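Local coordinates for CobC (Shigella flexneri 2a, PDB 6NRU), which hydrolyses the phosphate from alpha-ribazole 5'-phosphate and probably from adenosylcobalamin 5'-phosphate, steps that complete the nucleotide loop of vitamin B12, at residues G88-R93 and Q100-N105; D97-Q100 and N105-A108. All blocks are in the same frame, centred on the assembly; numbering follows the deposited sequence.

Contact 1: G88-R93 and Q100-N105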
# COMPACT_ATOMS: atom_id res chain seq x y z
N GLY A 88 -14.01 0.83 9.45
CA GLY A 88 -15.08 0.57 10.40
C GLY A 88 -16.38 0.20 9.71
O GLY A 88 -16.43 -0.72 8.89
N ASP A 89 -17.45 0.92 10.06
CA ASP A 89 -18.77 0.62 9.51
C ASP A 89 -18.87 0.97 8.03
O ASP A 89 -19.81 0.51 7.37
CB ASP A 89 -19.85 1.37 10.29
CG ASP A 89 -20.10 0.78 11.67
OD1 ASP A 89 -19.99 -0.45 11.83
OD2 ASP A 89 -20.41 1.56 12.60
N TRP A 90 -17.94 1.75 7.50
CA TRP A 90 -18.02 2.25 6.13
C TRP A 90 -17.43 1.29 5.10
O TRP A 90 -17.47 1.61 3.90
CB TRP A 90 -17.31 3.60 6.02
CG TRP A 90 -17.98 4.71 6.76
CD1 TRP A 90 -19.20 4.66 7.38
CD2 TRP A 90 -17.47 6.03 6.98
NE1 TRP A 90 -19.48 5.87 7.96
CE2 TRP A 90 -18.43 6.73 7.73
CE3 TRP A 90 -16.29 6.68 6.61
CZ2 TRP A 90 -18.25 8.05 8.12
CZ3 TRP A 90 -16.12 8.00 6.99
CH2 TRP A 90 -17.09 8.67 7.74
N GLU A 91 -16.89 0.15 5.52
CA GLU A 91 -16.26 -0.76 4.58
C GLU A 91 -17.31 -1.47 3.72
O GLU A 91 -18.45 -1.69 4.15
CB GLU A 91 -15.41 -1.78 5.32
CG GLU A 91 -14.47 -1.15 6.33
CD GLU A 91 -13.34 -2.07 6.76
OE1 GLU A 91 -13.58 -3.29 6.88
OE2 GLU A 91 -12.22 -1.57 6.98
N MSE A 92 -16.91 -1.81 2.50
CA MSE A 92 -17.80 -2.42 1.51
C MSE A 92 -19.06 -1.61 1.26
O MSE A 92 -20.13 -2.17 1.02
CB MSE A 92 -18.17 -3.85 1.92
CG MSE A 92 -16.99 -4.77 2.07
SE MSE A 92 -15.86 -4.73 0.49
CE MSE A 92 -16.83 -6.00 -0.64
N ARG A 93 -18.93 -0.28 1.30
CA ARG A 93 -20.05 0.61 1.07
C ARG A 93 -19.60 1.76 0.19
O ARG A 93 -18.41 2.10 0.13
CB ARG A 93 -20.64 1.13 2.40
CG ARG A 93 -21.34 0.04 3.20
CD ARG A 93 -21.59 0.46 4.64
NE ARG A 93 -22.64 1.46 4.76
CZ ARG A 93 -22.90 2.15 5.86
NH1 ARG A 93 -22.17 1.95 6.95
NH2 ARG A 93 -23.88 3.05 5.87
N GLN A 100 -26.07 9.55 2.58
CA GLN A 100 -27.47 9.46 2.98
C GLN A 100 -27.69 8.64 4.24
O GLN A 100 -28.48 9.03 5.10
CB GLN A 100 -28.31 8.88 1.83
CG GLN A 100 -28.66 9.89 0.74
CD GLN A 100 -29.97 10.61 1.00
OE1 GLN A 100 -31.05 10.07 0.76
NE2 GLN A 100 -29.88 11.84 1.51
N GLU A 101 -27.00 7.50 4.37
CA GLU A 101 -27.21 6.63 5.52
C GLU A 101 -26.47 7.11 6.77
O GLU A 101 -26.93 6.85 7.89
CB GLU A 101 -26.79 5.20 5.17
CG GLU A 101 -27.72 4.53 4.16
CD GLU A 101 -26.98 3.65 3.17
OE1 GLU A 101 -25.79 3.36 3.41
OE2 GLU A 101 -27.59 3.26 2.16
N ASP A 102 -25.35 7.80 6.59
CA ASP A 102 -24.54 8.31 7.70
C ASP A 102 -24.07 9.73 7.36
O ASP A 102 -22.88 10.01 7.28
CB ASP A 102 -23.36 7.38 7.98
CG ASP A 102 -22.74 7.60 9.34
OD1 ASP A 102 -23.24 8.45 10.10
OD2 ASP A 102 -21.74 6.92 9.66
N ALA A 103 -25.03 10.64 7.19
CA ALA A 103 -24.74 11.94 6.59
C ALA A 103 -23.73 12.73 7.41
O ALA A 103 -22.70 13.17 6.88
CB ALA A 103 -26.03 12.74 6.43
N GLU A 104 -23.99 12.92 8.71
CA GLU A 104 -23.17 13.83 9.49
C GLU A 104 -21.74 13.30 9.66
O GLU A 104 -20.78 14.02 9.38
CB GLU A 104 -23.80 14.07 10.86
CG GLU A 104 -22.93 14.91 11.78
CD GLU A 104 -23.55 15.12 13.14
OE1 GLU A 104 -24.75 14.80 13.30
OE2 GLU A 104 -22.84 15.60 14.05
N ASN A 105 -21.60 12.05 10.10
CA ASN A 105 -20.26 11.50 10.31
C ASN A 105 -19.49 11.41 8.99
O ASN A 105 -18.27 11.62 8.96
CB ASN A 105 -20.35 10.13 10.98
CG ASN A 105 -21.15 10.16 12.26
OD1 ASN A 105 -21.96 9.27 12.53
ND2 ASN A 105 -20.93 11.19 13.07
O HOH W 1 -22.08 4.16 9.13
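D102 OD2 gathers three donors: the indole N-H of W90, a water molecule and, from outside the two segments, the hydroxyl of T119. The indole bond, W90 NE1 to D102 OD2, is 3.0 Å long and nearly straight (166°). It leaves in the plane of the ring and reaches the oxygen on its anti side, with the carboxylate turned steeply (74°) against the indole. D102 is the single residue between helices 95-101 and 103-111; its chi1 of -163° points the carboxylate at the loop, and it makes no capping bond. The far edge of the indole meets the second helix, W90 CH2 lying 3.4 Å from N105 O near the ring plane.

W90 to R93 form a type II beta turn in the loop between strand 76-78 and helix 95-101. R93 makes the second polar link, to E101: its NH2 forms a salt bridge to E101 OE1 at 3.1 Å, again on an anti side. R93 NH1 bonds back to D89 O at 2.8 Å and also donates to the water, 3.1 Å away, which in turn donates to D102 OD2 at 2.8 Å.

The loop and the helix junction are thus joined by one direct indole bond, one ion pair and one water bridge. Three donors on one oxygen, with an arginine nearby, would be expected to favour the ionised form of D102.

Contact 2: D97-Q100 and N105-A108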
# COMPACT_ATOMS: atom_id res chain seq x y z
N ASP A 97 -24.15 6.17 -1.08
CA ASP A 97 -25.00 5.64 -0.02
C ASP A 97 -24.59 6.18 1.35
O ASP A 97 -25.45 6.34 2.23
CB ASP A 97 -24.96 4.11 -0.02
CG ASP A 97 -25.62 3.52 -1.25
OD1 ASP A 97 -26.72 3.98 -1.62
OD2 ASP A 97 -25.04 2.58 -1.84
N LEU A 98 -23.31 6.46 1.55
CA LEU A 98 -22.84 6.88 2.87
C LEU A 98 -23.27 8.31 3.21
O LEU A 98 -23.44 8.63 4.39
CB LEU A 98 -21.31 6.76 2.94
CG LEU A 98 -20.76 5.34 3.08
CD1 LEU A 98 -19.28 5.30 2.75
CD2 LEU A 98 -21.02 4.82 4.48
N MSE A 99 -23.46 9.16 2.20
CA MSE A 99 -23.87 10.55 2.41
C MSE A 99 -25.33 10.63 2.83
O MSE A 99 -25.78 11.64 3.36
CB MSE A 99 -23.64 11.37 1.14
CG MSE A 99 -22.18 11.61 0.80
SE MSE A 99 -21.81 13.49 0.47
CE MSE A 99 -22.20 14.22 2.22
N GLN A 100 -26.07 9.55 2.58
CA GLN A 100 -27.47 9.46 2.98
C GLN A 100 -27.69 8.64 4.24
O GLN A 100 -28.48 9.03 5.10
CB GLN A 100 -28.31 8.88 1.83
CG GLN A 100 -28.66 9.89 0.74
CD GLN A 100 -29.97 10.61 1.00
OE1 GLN A 100 -31.05 10.07 0.76
NE2 GLN A 100 -29.88 11.84 1.51
N ASN A 105 -21.60 12.05 10.10
CA ASN A 105 -20.26 11.50 10.31
C ASN A 105 -19.49 11.41 8.99
O ASN A 105 -18.27 11.62 8.96
CB ASN A 105 -20.35 10.13 10.98
CG ASN A 105 -21.15 10.16 12.26
OD1 ASN A 105 -21.96 9.27 12.53
ND2 ASN A 105 -20.93 11.19 13.07
N TYR A 106 -20.19 11.13 7.89
CA TYR A 106 -19.52 11.01 6.61
C TYR A 106 -19.18 12.37 6.01
O TYR A 106 -18.13 12.53 5.38
CB TYR A 106 -20.37 10.19 5.64
CG TYR A 106 -19.66 9.80 4.38
CD1 TYR A 106 -18.63 8.87 4.40
CD2 TYR A 106 -20.01 10.37 3.17
CE1 TYR A 106 -17.98 8.51 3.24
CE2 TYR A 106 -19.36 10.02 2.01
CZ TYR A 106 -18.34 9.09 2.04
OH TYR A 106 -17.70 8.75 0.88
N SER A 107 -20.06 13.37 6.19
CA SER A 107 -19.76 14.72 5.75
C SER A 107 -18.55 15.28 6.49
O SER A 107 -17.71 15.97 5.89
CB SER A 107 -20.96 15.64 5.97
OG SER A 107 -22.16 15.03 5.53
N ALA A 108 -18.47 15.01 7.79
CA ALA A 108 -17.33 15.45 8.57
C ALA A 108 -16.04 14.82 8.06
O ALA A 108 -14.97 15.44 8.14
CB ALA A 108 -17.54 15.10 10.05
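A chi1 of -169° sets the Y106 ring opposite its backbone N and carries it from helix 103-111 across to L98; the leucine, its CG anti to its own carbonyl carbon (chi1 -75°), brings its CB over the ring and one methyl, CD1, to the CE1 side. The setting is a pair of short consecutive helices, 95-101 and 103-111, in a histidine phosphatase of branch 1. They are separated by a single residue, and their facing surfaces are packed here mainly by side chains.

L98 supplies the face-on half of the packing. Its CB sits 3.5 Å from the centroid of the Y106 ring, only 5° off the normal, a CH-pi contact almost exactly over the centre. L98 CD1 lies above the same face beyond the CE1 corner, 3.5 Å from Y106 CE1. The tyrosine hydroxyl is hydrogen-bonded to Y22 and to H95 ND1, bonds that fix the far end of the ring while the leucine bears on one face.

M99 comes from a different direction. Its CG lies at the edge of the aromatic ring, near its plane, 3.4 Å from Y106 CD2, and the two side chains cross at about a right angle. Leucine on the face and selenomethionine at the edge thereby restrict the ring in two directions. L98 and Y106 are buried, whereas M99 is exposed. Bends about CB-CG and CG-SE turn the end of M99 toward S107. S107 OG, hydrogen-bonded to A103 O, receives the selenomethionine's terminal CE at 3.4 Å.

In the fold
Contacts 1 and 2 have centres about 6 Å apart and lie on the same side of the chain, well out from its middle. In sequence, the loop 88-93 comes first, then 97-100 on helix 95-101, and both contacts end along 100-108, with Q100 and N105 common to the two. Contact 2 packs helices 95-101 and 103-111 on each other; contact 1 fastens the preceding loop to their junction. They merge through W90, whose ring meets Y106 edge-to-face and whose CD1 packs on L98 CD2 at 3.4 Å. The result is one continuous outlying helical unit, away from the sheet, with W90 about 11 Å from E84, the probable proton donor/acceptor (side chain to side chain).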